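Long-range contacts in transferrin binding protein B (Actinobacillus suis, PDB 3PQU), which probably captures host transferrin at the bacterial surface, as an outer-membrane lipoprotein serving iron acquisition: residues K47-N52 with D177-V182; D67-L72 with D181-Y186; K430-G435 with P540-L545; E24-K29 with G563-I568. All blocks are in the same frame, centred on the assembly; numbering follows the deposited sequence.

Interaction 1 (K47-N52 with D177-V182)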
loop_
_atom_site.group_PDB
_atom_site.type_symbol
_atom_site.label_atom_id
_atom_site.label_comp_id
_atom_site.label_asym_id
_atom_site.label_seq_id
_atom_site.Cartn_x
_atom_site.Cartn_y
_atom_site.Cartn_z
ATOM N N LYS A 47 18.041 8.793 -2.444
ATOM C CA LYS A 47 19.272 8.941 -3.205
ATOM C C LYS A 47 20.495 8.554 -2.369
ATOM O O LYS A 47 20.553 8.834 -1.177
ATOM C CB LYS A 47 19.393 10.397 -3.667
ATOM C CG LYS A 47 20.586 10.702 -4.562
ATOM C CD LYS A 47 20.345 12.024 -5.282
ATOM C CE LYS A 47 21.325 12.259 -6.418
ATOM N NZ LYS A 47 20.877 13.412 -7.251
ATOM N N ILE A 48 21.471 7.920 -3.002
ATOM C CA ILE A 48 22.732 7.566 -2.327
ATOM C C ILE A 48 23.570 8.837 -2.146
ATOM O O ILE A 48 23.881 9.505 -3.135
ATOM C CB ILE A 48 23.528 6.485 -3.161
ATOM C CG1 ILE A 48 22.728 5.163 -3.247
ATOM C CG2 ILE A 48 24.915 6.212 -2.554
ATOM C CD1 ILE A 48 23.348 4.083 -4.223
ATOM N N PRO A 49 23.916 9.201 -0.891
ATOM C CA PRO A 49 24.670 10.454 -0.674
ATOM C C PRO A 49 26.087 10.418 -1.244
ATOM O O PRO A 49 26.747 9.365 -1.218
ATOM C CB PRO A 49 24.719 10.581 0.862
ATOM C CG PRO A 49 23.487 9.858 1.336
ATOM C CD PRO A 49 23.382 8.663 0.380
ATOM N N ARG A 50 26.526 11.570 -1.762
ATOM C CA ARG A 50 27.816 11.748 -2.447
ATOM C C ARG A 50 28.375 13.065 -1.945
ATOM O O ARG A 50 27.670 14.062 -1.952
ATOM C CB ARG A 50 27.590 11.862 -3.968
ATOM C CG ARG A 50 27.359 10.534 -4.711
ATOM C CD ARG A 50 26.358 10.670 -5.855
ATOM N NE ARG A 50 26.770 11.567 -6.943
ATOM C CZ ARG A 50 27.568 11.214 -7.946
ATOM N NH1 ARG A 50 28.082 9.985 -8.010
ATOM N NH2 ARG A 50 27.876 12.094 -8.882
ATOM N N ARG A 51 29.632 13.088 -1.520
ATOM C CA ARG A 51 30.205 14.337 -0.992
ATOM C C ARG A 51 30.488 15.337 -2.109
ATOM O O ARG A 51 30.940 14.954 -3.178
ATOM C CB ARG A 51 31.489 14.074 -0.209
ATOM C CG ARG A 51 31.981 15.297 0.578
ATOM C CD ARG A 51 33.111 14.910 1.505
ATOM N NE ARG A 51 34.280 14.402 0.782
ATOM C CZ ARG A 51 35.278 15.177 0.364
ATOM N NH1 ARG A 51 35.228 16.482 0.578
ATOM N NH2 ARG A 51 36.311 14.655 -0.281
ATOM N N ASN A 52 30.192 16.611 -1.876
ATOM C CA ASN A 52 30.589 17.649 -2.814
ATOM C C ASN A 52 32.055 17.934 -2.566
ATOM O O ASN A 52 32.425 18.460 -1.507
ATOM C CB ASN A 52 29.779 18.938 -2.608
ATOM C CG ASN A 52 30.116 20.004 -3.647
ATOM O OD1 ASN A 52 30.966 19.780 -4.519
ATOM N ND2 ASN A 52 29.457 21.167 -3.560
ATOM N N ASP A 177 18.757 -3.985 2.270
ATOM C CA ASP A 177 19.742 -3.123 1.590
ATOM C C ASP A 177 19.765 -1.760 2.285
ATOM O O ASP A 177 18.839 -1.427 3.021
ATOM C CB ASP A 177 19.372 -2.931 0.119
ATOM C CG ASP A 177 19.656 -4.160 -0.713
ATOM O OD1 ASP A 177 18.705 -4.880 -1.079
ATOM O OD2 ASP A 177 20.842 -4.409 -0.981
ATOM N N PHE A 178 20.815 -0.976 2.056
ATOM C CA PHE A 178 20.993 0.259 2.814
ATOM C C PHE A 178 21.950 1.248 2.162
ATOM O O PHE A 178 22.772 0.872 1.335
ATOM C CB PHE A 178 21.529 -0.084 4.217
ATOM C CG PHE A 178 22.897 -0.767 4.198
ATOM C CD1 PHE A 178 24.067 -0.008 4.179
ATOM C CD2 PHE A 178 23.001 -2.154 4.172
ATOM C CE1 PHE A 178 25.343 -0.607 4.134
ATOM C CE2 PHE A 178 24.275 -2.774 4.158
ATOM C CZ PHE A 178 25.450 -1.989 4.131
ATOM N N THR A 179 21.841 2.511 2.568
ATOM C CA THR A 179 22.876 3.501 2.343
ATOM C C THR A 179 23.074 4.256 3.658
ATOM O O THR A 179 22.106 4.506 4.383
ATOM C CB THR A 179 22.525 4.522 1.223
ATOM O OG1 THR A 179 23.598 5.461 1.093
ATOM C CG2 THR A 179 21.239 5.316 1.545
ATOM N N SER A 180 24.329 4.586 3.965
ATOM C CA SER A 180 24.670 5.466 5.074
ATOM C C SER A 180 24.584 6.906 4.605
ATOM O O SER A 180 24.230 7.175 3.453
ATOM C CB SER A 180 26.098 5.194 5.575
ATOM O OG SER A 180 27.090 5.601 4.622
ATOM N N ASP A 181 24.907 7.841 5.502
ATOM C CA ASP A 181 25.214 9.194 5.076
ATOM C C ASP A 181 26.721 9.291 4.852
ATOM O O ASP A 181 27.431 8.296 4.951
ATOM C CB ASP A 181 24.749 10.242 6.112
ATOM C CG ASP A 181 25.456 10.101 7.462
ATOM O OD1 ASP A 181 25.382 11.051 8.280
ATOM O OD2 ASP A 181 26.061 9.032 7.702
ATOM N N VAL A 182 27.215 10.492 4.575
ATOM C CA VAL A 182 28.633 10.663 4.296
ATOM C C VAL A 182 29.295 11.577 5.325
ATOM O O VAL A 182 28.742 12.614 5.667
ATOM C CB VAL A 182 28.836 11.218 2.867
ATOM C CG1 VAL A 182 30.209 11.898 2.726
ATOM C CG2 VAL A 182 28.660 10.091 1.817
#

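Interaction 2 (D67-L72 with D181-Y186)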
loop_
_atom_site.group_PDB
_atom_site.type_symbol
_atom_site.label_atom_id
_atom_site.label_comp_id
_atom_site.label_asym_id
_atom_site.label_seq_id
_atom_site.Cartn_x
_atom_site.Cartn_y
_atom_site.Cartn_z
ATOM N N ASP A 67 33.425 20.632 1.759
ATOM C CA ASP A 67 32.430 19.935 2.555
ATOM C C ASP A 67 33.038 18.690 3.201
ATOM O O ASP A 67 33.823 17.965 2.572
ATOM C CB ASP A 67 31.248 19.498 1.679
ATOM C CG ASP A 67 30.434 20.664 1.178
ATOM O OD1 ASP A 67 30.867 21.818 1.377
ATOM O OD2 ASP A 67 29.366 20.428 0.579
ATOM N N THR A 68 32.680 18.443 4.459
ATOM C CA THR A 68 33.094 17.211 5.134
ATOM C C THR A 68 31.961 16.203 5.255
ATOM O O THR A 68 32.181 15.102 5.754
ATOM C CB THR A 68 33.571 17.481 6.559
ATOM O OG1 THR A 68 32.487 18.067 7.308
ATOM C CG2 THR A 68 34.780 18.437 6.550
ATOM N N THR A 69 30.753 16.579 4.835
ATOM C CA THR A 69 29.590 15.705 4.979
ATOM C C THR A 69 28.617 15.769 3.804
ATOM O O THR A 69 28.605 16.725 3.039
ATOM C CB THR A 69 28.759 16.113 6.199
ATOM O OG1 THR A 69 28.174 17.395 5.947
ATOM C CG2 THR A 69 29.622 16.187 7.460
ATOM N N ASP A 70 27.763 14.756 3.705
ATOM C CA ASP A 70 26.550 14.851 2.903
ATOM C C ASP A 70 25.483 14.042 3.631
ATOM O O ASP A 70 25.553 12.808 3.709
ATOM C CB ASP A 70 26.743 14.344 1.465
ATOM C CG ASP A 70 25.543 14.662 0.573
ATOM O OD1 ASP A 70 25.063 13.765 -0.157
ATOM O OD2 ASP A 70 25.051 15.810 0.623
ATOM N N GLU A 71 24.497 14.750 4.161
ATOM C CA GLU A 71 23.594 14.196 5.163
ATOM C C GLU A 71 22.420 13.446 4.569
ATOM O O GLU A 71 22.018 13.691 3.443
ATOM C CB GLU A 71 23.080 15.327 6.078
ATOM C CG GLU A 71 24.198 16.002 6.841
ATOM C CD GLU A 71 23.671 17.067 7.793
ATOM O OE1 GLU A 71 24.481 17.633 8.559
ATOM O OE2 GLU A 71 22.443 17.329 7.776
ATOM N N LEU A 72 21.885 12.508 5.335
ATOM C CA LEU A 72 20.587 11.942 5.019
ATOM C C LEU A 72 19.560 12.762 5.804
ATOM O O LEU A 72 19.819 13.173 6.922
ATOM C CB LEU A 72 20.534 10.480 5.450
ATOM C CG LEU A 72 21.297 9.459 4.604
ATOM C CD1 LEU A 72 21.394 8.098 5.324
ATOM C CD2 LEU A 72 20.614 9.307 3.246
ATOM N N ASP A 181 24.907 7.841 5.502
ATOM C CA ASP A 181 25.214 9.194 5.076
ATOM C C ASP A 181 26.721 9.291 4.852
ATOM O O ASP A 181 27.431 8.296 4.951
ATOM C CB ASP A 181 24.749 10.242 6.112
ATOM C CG ASP A 181 25.456 10.101 7.462
ATOM O OD1 ASP A 181 25.382 11.051 8.280
ATOM O OD2 ASP A 181 26.061 9.032 7.702
ATOM N N VAL A 182 27.215 10.492 4.575
ATOM C CA VAL A 182 28.633 10.663 4.296
ATOM C C VAL A 182 29.295 11.577 5.325
ATOM O O VAL A 182 28.742 12.614 5.667
ATOM C CB VAL A 182 28.836 11.218 2.867
ATOM C CG1 VAL A 182 30.209 11.898 2.726
ATOM C CG2 VAL A 182 28.660 10.091 1.817
ATOM N N LYS A 183 30.454 11.165 5.839
ATOM C CA LYS A 183 31.301 12.016 6.693
ATOM C C LYS A 183 32.757 11.657 6.442
ATOM O O LYS A 183 33.130 10.489 6.533
ATOM C CB LYS A 183 31.038 11.742 8.190
ATOM C CG LYS A 183 29.764 12.312 8.732
ATOM C CD LYS A 183 29.520 11.829 10.144
ATOM C CE LYS A 183 28.154 12.268 10.659
ATOM N NZ LYS A 183 27.989 11.995 12.132
ATOM N N THR A 184 33.596 12.642 6.177
ATOM C CA THR A 184 35.007 12.350 5.953
ATOM C C THR A 184 35.656 11.752 7.217
ATOM O O THR A 184 36.693 11.096 7.143
ATOM C CB THR A 184 35.786 13.606 5.507
ATOM O OG1 THR A 184 35.556 14.656 6.450
ATOM C CG2 THR A 184 35.336 14.062 4.121
ATOM N N SER A 185 35.043 11.970 8.377
ATOM C CA SER A 185 35.573 11.394 9.612
ATOM C C SER A 185 35.305 9.883 9.756
ATOM O O SER A 185 35.905 9.232 10.608
ATOM C CB SER A 185 35.024 12.134 10.841
ATOM O OG SER A 185 33.606 12.091 10.857
ATOM N N TYR A 186 34.404 9.326 8.948
ATOM C CA TYR A 186 34.107 7.896 9.041
ATOM C C TYR A 186 35.335 7.053 8.774
ATOM O O TYR A 186 36.056 7.278 7.799
ATOM C CB TYR A 186 33.007 7.492 8.059
ATOM C CG TYR A 186 31.600 7.780 8.539
ATOM C CD1 TYR A 186 31.261 7.688 9.885
ATOM C CD2 TYR A 186 30.604 8.104 7.634
ATOM C CE1 TYR A 186 29.952 7.916 10.309
ATOM C CE2 TYR A 186 29.305 8.354 8.053
ATOM C CZ TYR A 186 28.991 8.266 9.368
ATOM O OH TYR A 186 27.699 8.524 9.721
HETATM O O HOH W 1 33.339 14.673 8.831
HETATM O O HOH W 2 22.813 12.233 8.071
#

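Interaction 3 (K430-G435 with P540-L545)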
loop_
_atom_site.group_PDB
_atom_site.type_symbol
_atom_site.label_atom_id
_atom_site.label_comp_id
_atom_site.label_asym_id
_atom_site.label_seq_id
_atom_site.Cartn_x
_atom_site.Cartn_y
_atom_site.Cartn_z
ATOM N N LYS A 430 -15.144 -11.671 15.979
ATOM C CA LYS A 430 -15.941 -10.634 16.633
ATOM C C LYS A 430 -17.287 -10.468 15.940
ATOM O O LYS A 430 -18.045 -9.564 16.272
ATOM C CB LYS A 430 -15.202 -9.293 16.657
ATOM C CG LYS A 430 -13.877 -9.310 17.400
ATOM C CD LYS A 430 -14.071 -9.435 18.904
ATOM C CE LYS A 430 -12.732 -9.444 19.637
ATOM N NZ LYS A 430 -11.929 -10.665 19.335
ATOM N N MET A 431 -17.574 -11.343 14.976
ATOM C CA MET A 431 -18.896 -11.404 14.364
ATOM C C MET A 431 -19.905 -11.810 15.432
ATOM O O MET A 431 -19.678 -12.778 16.160
ATOM C CB MET A 431 -18.925 -12.421 13.217
ATOM C CG MET A 431 -18.182 -11.987 11.955
ATOM S SD MET A 431 -18.907 -10.547 11.151
ATOM C CE MET A 431 -20.465 -11.220 10.544
ATOM N N PRO A 432 -21.019 -11.071 15.534
ATOM C CA PRO A 432 -22.040 -11.437 16.519
ATOM C C PRO A 432 -22.473 -12.882 16.328
ATOM O O PRO A 432 -22.601 -13.334 15.192
ATOM C CB PRO A 432 -23.202 -10.500 16.180
ATOM C CG PRO A 432 -22.571 -9.346 15.484
ATOM C CD PRO A 432 -21.430 -9.921 14.711
ATOM N N ALA A 433 -22.676 -13.600 17.427
ATOM C CA ALA A 433 -23.259 -14.936 17.368
ATOM C C ALA A 433 -24.769 -14.847 17.587
ATOM O O ALA A 433 -25.247 -14.988 18.711
ATOM C CB ALA A 433 -22.624 -15.832 18.408
ATOM N N GLY A 434 -25.514 -14.603 16.511
ATOM C CA GLY A 434 -26.953 -14.403 16.601
ATOM C C GLY A 434 -27.292 -13.033 17.161
ATOM O O GLY A 434 -26.471 -12.421 17.839
ATOM N N GLY A 435 -28.495 -12.540 16.879
ATOM C CA GLY A 435 -29.454 -13.240 16.049
ATOM C C GLY A 435 -30.035 -12.336 14.978
ATOM O O GLY A 435 -29.580 -12.345 13.839
ATOM N N PRO A 540 -15.799 -2.809 14.535
ATOM C CA PRO A 540 -15.502 -3.637 15.709
ATOM C C PRO A 540 -16.419 -4.841 15.861
ATOM O O PRO A 540 -15.923 -5.935 16.135
ATOM C CB PRO A 540 -15.735 -2.676 16.874
ATOM C CG PRO A 540 -15.443 -1.339 16.314
ATOM C CD PRO A 540 -15.877 -1.377 14.874
ATOM N N THR A 541 -17.727 -4.654 15.693
ATOM C CA THR A 541 -18.678 -5.735 15.902
ATOM C C THR A 541 -19.742 -5.832 14.807
ATOM O O THR A 541 -20.909 -6.121 15.093
ATOM C CB THR A 541 -19.368 -5.618 17.300
ATOM O OG1 THR A 541 -19.923 -4.301 17.467
ATOM C CG2 THR A 541 -18.356 -5.881 18.423
ATOM N N ALA A 542 -19.337 -5.580 13.568
ATOM C CA ALA A 542 -20.223 -5.696 12.414
ATOM C C ALA A 542 -21.384 -4.707 12.449
ATOM O O ALA A 542 -22.426 -4.959 11.865
ATOM C CB ALA A 542 -20.745 -7.138 12.276
ATOM N N GLY A 543 -21.192 -3.573 13.114
ATOM C CA GLY A 543 -22.226 -2.556 13.204
ATOM C C GLY A 543 -22.527 -1.814 11.911
ATOM O O GLY A 543 -23.439 -0.987 11.864
ATOM N N GLU A 544 -21.749 -2.096 10.870
ATOM C CA GLU A 544 -21.973 -1.528 9.544
ATOM C C GLU A 544 -21.813 -2.610 8.483
ATOM O O GLU A 544 -20.970 -3.495 8.613
ATOM C CB GLU A 544 -20.984 -0.388 9.271
ATOM C CG GLU A 544 -21.030 0.726 10.306
ATOM C CD GLU A 544 -19.884 1.728 10.179
ATOM O OE1 GLU A 544 -19.070 1.618 9.236
ATOM O OE2 GLU A 544 -19.801 2.638 11.031
ATOM N N LEU A 545 -22.628 -2.546 7.439
ATOM C CA LEU A 545 -22.456 -3.451 6.315
ATOM C C LEU A 545 -22.496 -2.648 5.027
ATOM O O LEU A 545 -23.017 -1.527 4.991
ATOM C CB LEU A 545 -23.528 -4.544 6.321
ATOM C CG LEU A 545 -24.951 -4.171 5.902
ATOM C CD1 LEU A 545 -25.078 -4.224 4.394
ATOM C CD2 LEU A 545 -25.933 -5.126 6.536
#

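Interaction 4 (E24-K29 with G563-I568)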
loop_
_atom_site.group_PDB
_atom_site.type_symbol
_atom_site.label_atom_id
_atom_site.label_comp_id
_atom_site.label_asym_id
_atom_site.label_seq_id
_atom_site.Cartn_x
_atom_site.Cartn_y
_atom_site.Cartn_z
ATOM N N GLU A 24 -27.450 2.640 16.169
ATOM C CA GLU A 24 -26.864 2.309 17.463
ATOM C C GLU A 24 -25.798 3.337 17.801
ATOM O O GLU A 24 -25.145 3.873 16.907
ATOM C CB GLU A 24 -26.277 0.885 17.490
ATOM C CG GLU A 24 -24.964 0.691 16.752
ATOM C CD GLU A 24 -24.477 -0.748 16.833
ATOM O OE1 GLU A 24 -25.185 -1.578 17.442
ATOM O OE2 GLU A 24 -23.390 -1.051 16.296
ATOM N N GLU A 25 -25.632 3.623 19.089
ATOM C CA GLU A 25 -24.586 4.536 19.525
ATOM C C GLU A 25 -23.245 3.824 19.451
ATOM O O GLU A 25 -23.131 2.655 19.819
ATOM C CB GLU A 25 -24.838 5.037 20.948
ATOM C CG GLU A 25 -24.345 4.098 22.037
ATOM C CD GLU A 25 -24.190 4.791 23.379
ATOM O OE1 GLU A 25 -23.230 4.465 24.108
ATOM O OE2 GLU A 25 -25.021 5.667 23.701
ATOM N N THR A 26 -22.232 4.529 18.962
ATOM C CA THR A 26 -20.911 3.942 18.804
ATOM C C THR A 26 -19.826 4.930 19.206
ATOM O O THR A 26 -19.927 6.123 18.920
ATOM C CB THR A 26 -20.669 3.495 17.348
ATOM O OG1 THR A 26 -20.852 4.613 16.470
ATOM C CG2 THR A 26 -21.640 2.385 16.959
ATOM N N LYS A 27 -18.796 4.433 19.883
ATOM C CA LYS A 27 -17.643 5.258 20.215
ATOM C C LYS A 27 -16.881 5.531 18.925
ATOM O O LYS A 27 -16.362 4.606 18.298
ATOM C CB LYS A 27 -16.745 4.549 21.231
ATOM C CG LYS A 27 -15.632 5.419 21.804
ATOM C CD LYS A 27 -14.655 4.595 22.636
ATOM C CE LYS A 27 -13.522 5.456 23.183
ATOM N NZ LYS A 27 -12.786 6.167 22.102
ATOM N N LYS A 28 -16.834 6.797 18.521
ATOM C CA LYS A 28 -16.210 7.168 17.255
ATOM C C LYS A 28 -14.837 6.525 17.101
ATOM O O LYS A 28 -14.125 6.323 18.085
ATOM C CB LYS A 28 -16.106 8.690 17.116
ATOM C CG LYS A 28 -17.449 9.399 17.145
ATOM C CD LYS A 28 -17.385 10.774 16.502
ATOM C CE LYS A 28 -17.200 10.673 14.995
ATOM N NZ LYS A 28 -17.831 11.826 14.289
ATOM N N LYS A 29 -14.476 6.197 15.863
ATOM C CA LYS A 29 -13.177 5.596 15.586
ATOM C C LYS A 29 -12.067 6.493 16.112
ATOM O O LYS A 29 -12.054 7.698 15.862
ATOM C CB LYS A 29 -12.990 5.359 14.084
ATOM C CG LYS A 29 -11.728 4.578 13.725
ATOM C CD LYS A 29 -11.590 4.408 12.200
ATOM C CE LYS A 29 -10.260 3.809 11.811
ATOM N NZ LYS A 29 -10.104 3.737 10.329
ATOM N N GLY A 563 -24.464 0.994 1.550
ATOM C CA GLY A 563 -23.985 0.861 2.917
ATOM C C GLY A 563 -25.129 1.030 3.904
ATOM O O GLY A 563 -26.149 1.625 3.567
ATOM N N ALA A 564 -24.973 0.498 5.113
ATOM C CA ALA A 564 -25.995 0.649 6.144
ATOM C C ALA A 564 -25.482 0.422 7.566
ATOM O O ALA A 564 -24.502 -0.296 7.799
ATOM C CB ALA A 564 -27.213 -0.244 5.856
ATOM N N LYS A 565 -26.174 1.041 8.517
ATOM C CA LYS A 565 -25.796 0.986 9.921
ATOM C C LYS A 565 -26.820 0.205 10.748
ATOM O O LYS A 565 -28.029 0.299 10.517
ATOM C CB LYS A 565 -25.657 2.400 10.483
ATOM C CG LYS A 565 -24.846 2.471 11.759
ATOM C CD LYS A 565 -24.856 3.864 12.351
ATOM C CE LYS A 565 -23.894 3.961 13.530
ATOM N NZ LYS A 565 -22.466 3.788 13.120
ATOM N N ARG A 566 -26.325 -0.557 11.720
ATOM C CA ARG A 566 -27.180 -1.369 12.578
ATOM C C ARG A 566 -28.033 -0.486 13.494
ATOM O O ARG A 566 -27.572 0.546 13.966
ATOM C CB ARG A 566 -26.325 -2.326 13.409
ATOM C CG ARG A 566 -27.124 -3.348 14.190
ATOM C CD ARG A 566 -26.217 -4.452 14.700
ATOM N NE ARG A 566 -25.120 -3.917 15.503
ATOM C CZ ARG A 566 -23.924 -4.486 15.607
ATOM N NH1 ARG A 566 -23.661 -5.608 14.949
ATOM N NH2 ARG A 566 -22.990 -3.934 16.372
ATOM N N GLN A 567 -29.267 -0.894 13.764
ATOM C CA GLN A 567 -30.165 -0.078 14.581
ATOM C C GLN A 567 -30.364 -0.656 15.979
ATOM O O GLN A 567 -30.036 -1.817 16.233
ATOM C CB GLN A 567 -31.522 0.050 13.891
ATOM C CG GLN A 567 -31.431 0.466 12.439
ATOM C CD GLN A 567 -30.914 1.884 12.279
ATOM O OE1 GLN A 567 -31.609 2.845 12.609
ATOM N NE2 GLN A 567 -29.689 2.020 11.773
ATOM N N ILE A 568 -30.899 0.161 16.880
ATOM C CA ILE A 568 -31.293 -0.307 18.205
ATOM C C ILE A 568 -32.765 -0.032 18.448
ATOM O O ILE A 568 -33.417 0.668 17.667
ATOM C CB ILE A 568 -30.510 0.388 19.342
ATOM C CG1 ILE A 568 -30.923 1.858 19.451
ATOM C CG2 ILE A 568 -29.009 0.228 19.150
ATOM C CD1 ILE A 568 -30.356 2.562 20.664
HETATM O O HOH W 3 -28.026 -3.253 17.788
HETATM O O HOH W 4 -22.604 0.713 14.604
#

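Interaction 1 (K47-N52 with D177-V182)
Ser-180 O accepts a 3.0 Å hydrogen bond from Thr-179 OG1, and the ring of Pro-49 leans on the same oxygen, its CG 3.5 Å away. The two segments illustrate how a handle is seated on its beta-barrel in the N-lobe: 47-52, just leaving handle strand 43-47, runs beside the end of barrel strand 170-183, the touching parts 48-51 and 179-182 pointing nearly the same way, 10° apart. They meet through side chains, without backbone pairing between them. With OG1 of Thr-179 anti to the backbone N (chi1 179°), the hydroxyl falls beside its own carbonyl carbon and reaches Ser-180 O in the carbonyl plane, on a lone pair. That places OG1 3.3 Å from Pro-49 CD, with Ile-48 CG2 also near it.

Farther along, Val-182 spreads its two methyls over the loop. CG2 packs 4.1 Å from Pro-49 CB, while CG1 rests on the aliphatic start of Arg-51, whose guanidinium is held elsewhere by Asn-199 and the carbonyl of Asp-67. The contact is largely buried, so its polar groups need partners: besides bonding to Ala-202 N, Ser-180 OG donates to Asp-181 O at 2.7 Å, from 19° outside the carbonyl plane.

Interaction 2 (D67-L72 with D181-Y186)
Thr-69 and Asp-70 pair with Lys-183 and Val-182 in a short antiparallel beta ladder, by which a handle strand of the N-lobe is laid along the end of barrel strand 170-183. Asp-70 and Val-182 form the hydrogen-bonded pair: Asp-70 N reaches Val-182 O at 3.1 Å, and Val-182 N returns a bond of 3.0 Å to Asp-70 O. Thr-69 and Lys-183 are the non-hydrogen-bonded pair. Beyond them Thr-184 N donates to Thr-68 O at 2.9 Å, an oxygen that also receives a CA-H...O contact from Lys-183. Here the Thr-184 side chain crosses that of Thr-68 at about a right angle, its CG2 3.7 Å from Thr-68 O.

At the other end Leu-72 swings its tip in, CD1 3.5 Å from Asp-181 N and CG against Asp-181 CB. A water accepts from Leu-72 N and probably donates to Asp-181 OD1. OD2 takes a 2.6 Å bond from Tyr-186 OH on its syn lone pair. A type I turn from Lys-183 brings Tyr-186 round, one ring face carrying Lys-183 CB. With CG of Asp-70 swung anti to the main-chain nitrogen (chi1 -170°), its carboxylate reaches Arg-50 N, beside Pro-49. This is the way a short edge strand joins a barrel sheet: a two-bridge antiparallel ladder, followed by a tight turn.

Interaction 3 (K430-G435 with P540-L545)
Lys-430 meets Pro-540 at the root of its side chain: CB lies 3.5 Å from Pro-540 O, and CG follows at 4.1 Å. There the chain bends (chi2 -71°), and CD and CE carry it away from the opposite loop, so that NZ finds its hydrogen bond with a residue just outside the two segments. A long polar side chain thus contributes only its first carbons to this surface contact, an instance of aliphatic stem and charged end doing separate work.

The next two residues reach Ala-542. Met-431 is turned at chi1 and again at chi2 (-65°), which brings SD to 4.0 Å from Ala-542 CB. Pro-432 approaches with CD and CG: CD is 3.8 Å from the same methyl, while CG sits 3.6 Å from Thr-541 O. One methyl therefore touches both a sulfur and a proline ring. Ala-542 adopts a left-handed backbone conformation (phi 64°), within the turn that joins two barrel strands.

In the C-lobe, 430-435 ends the link from handle strand 413-424 into barrel strand 436-448. The facing segment, 540-545, leads out of strand 531-538 and into strand 544-551. Phe-473 lies against Met-431 and Pro-432, Phe-537 of strand 531-538 backs Met-431 and Ala-542, and Tyr-439 of strand 436-448 bonds to Ala-542 O.

Interaction 4 (E24-K29 with G563-I568)
Lys-565 is the first residue of 563-568 to meet the N-terminal segment, on the last strand of the C-lobe beta-barrel, whose sheet strand 22-23 joins in antiparallel fashion just before Glu-24. A chain terminus is thereby fastened to the far end of its own sequence. The Lys-565 side chain is extended to CE, which comes 3.6 Å from Glu-24 O; the bend at chi4 (66°) then turns NZ toward Thr-26, though it bonds to Asn-396 O.

Arg-566 follows and carries the contact. Its carbonyl O takes a 3.0 Å bond from Glu-24 N, lying in the carbonyl plane, while its side chain grips the Glu-24 carboxylate side-on with two nitrogens. NE donates to OE1 at 3.0 Å, within the guanidinium plane but from above the carboxylate plane; NH2 donates to OE2 at 2.9 Å, on the syn lone pair. The two flat groups stand 67° apart, so the salt bridge is side-on but not coplanar. NH1 is held in addition by Thr-541 O.

Gln-567 turns its amide back along the strand, NE2 to Lys-565 O at 2.7 Å, and its own carbonyl is reached by a water that also bonds weakly to Glu-24 OE1. Ile-568 lays CG2 over Glu-24 CB, the short separation being doubtful. A second water accepts weakly from Lys-565 NZ and donates to Glu-24 OE2 at 2.6 Å.

In the fold
The contacts fall into two pairs on opposite sides of the chain's centre, one pair in each lobe, the centres of any contact of one pair and any of the other about 51 to 56 Å apart. Interactions 1 and 2, about 9 Å apart between centres, share Asp-181 and Val-182, so the same barrel strand end receives two handle segments; Leu-72 CD1 also packs 3.5 Å from Ser-180 C. Interactions 3 and 4, with centres about 11 Å apart, are linked by a probable bond of 2.8 Å from Ala-564 N to Leu-545 O. The loop closed by interaction 4 contains all the others. In relatives transferrin is bound mainly by the N-lobe, so interactions 1 and 2 probably lie in the transferrin-binding lobe.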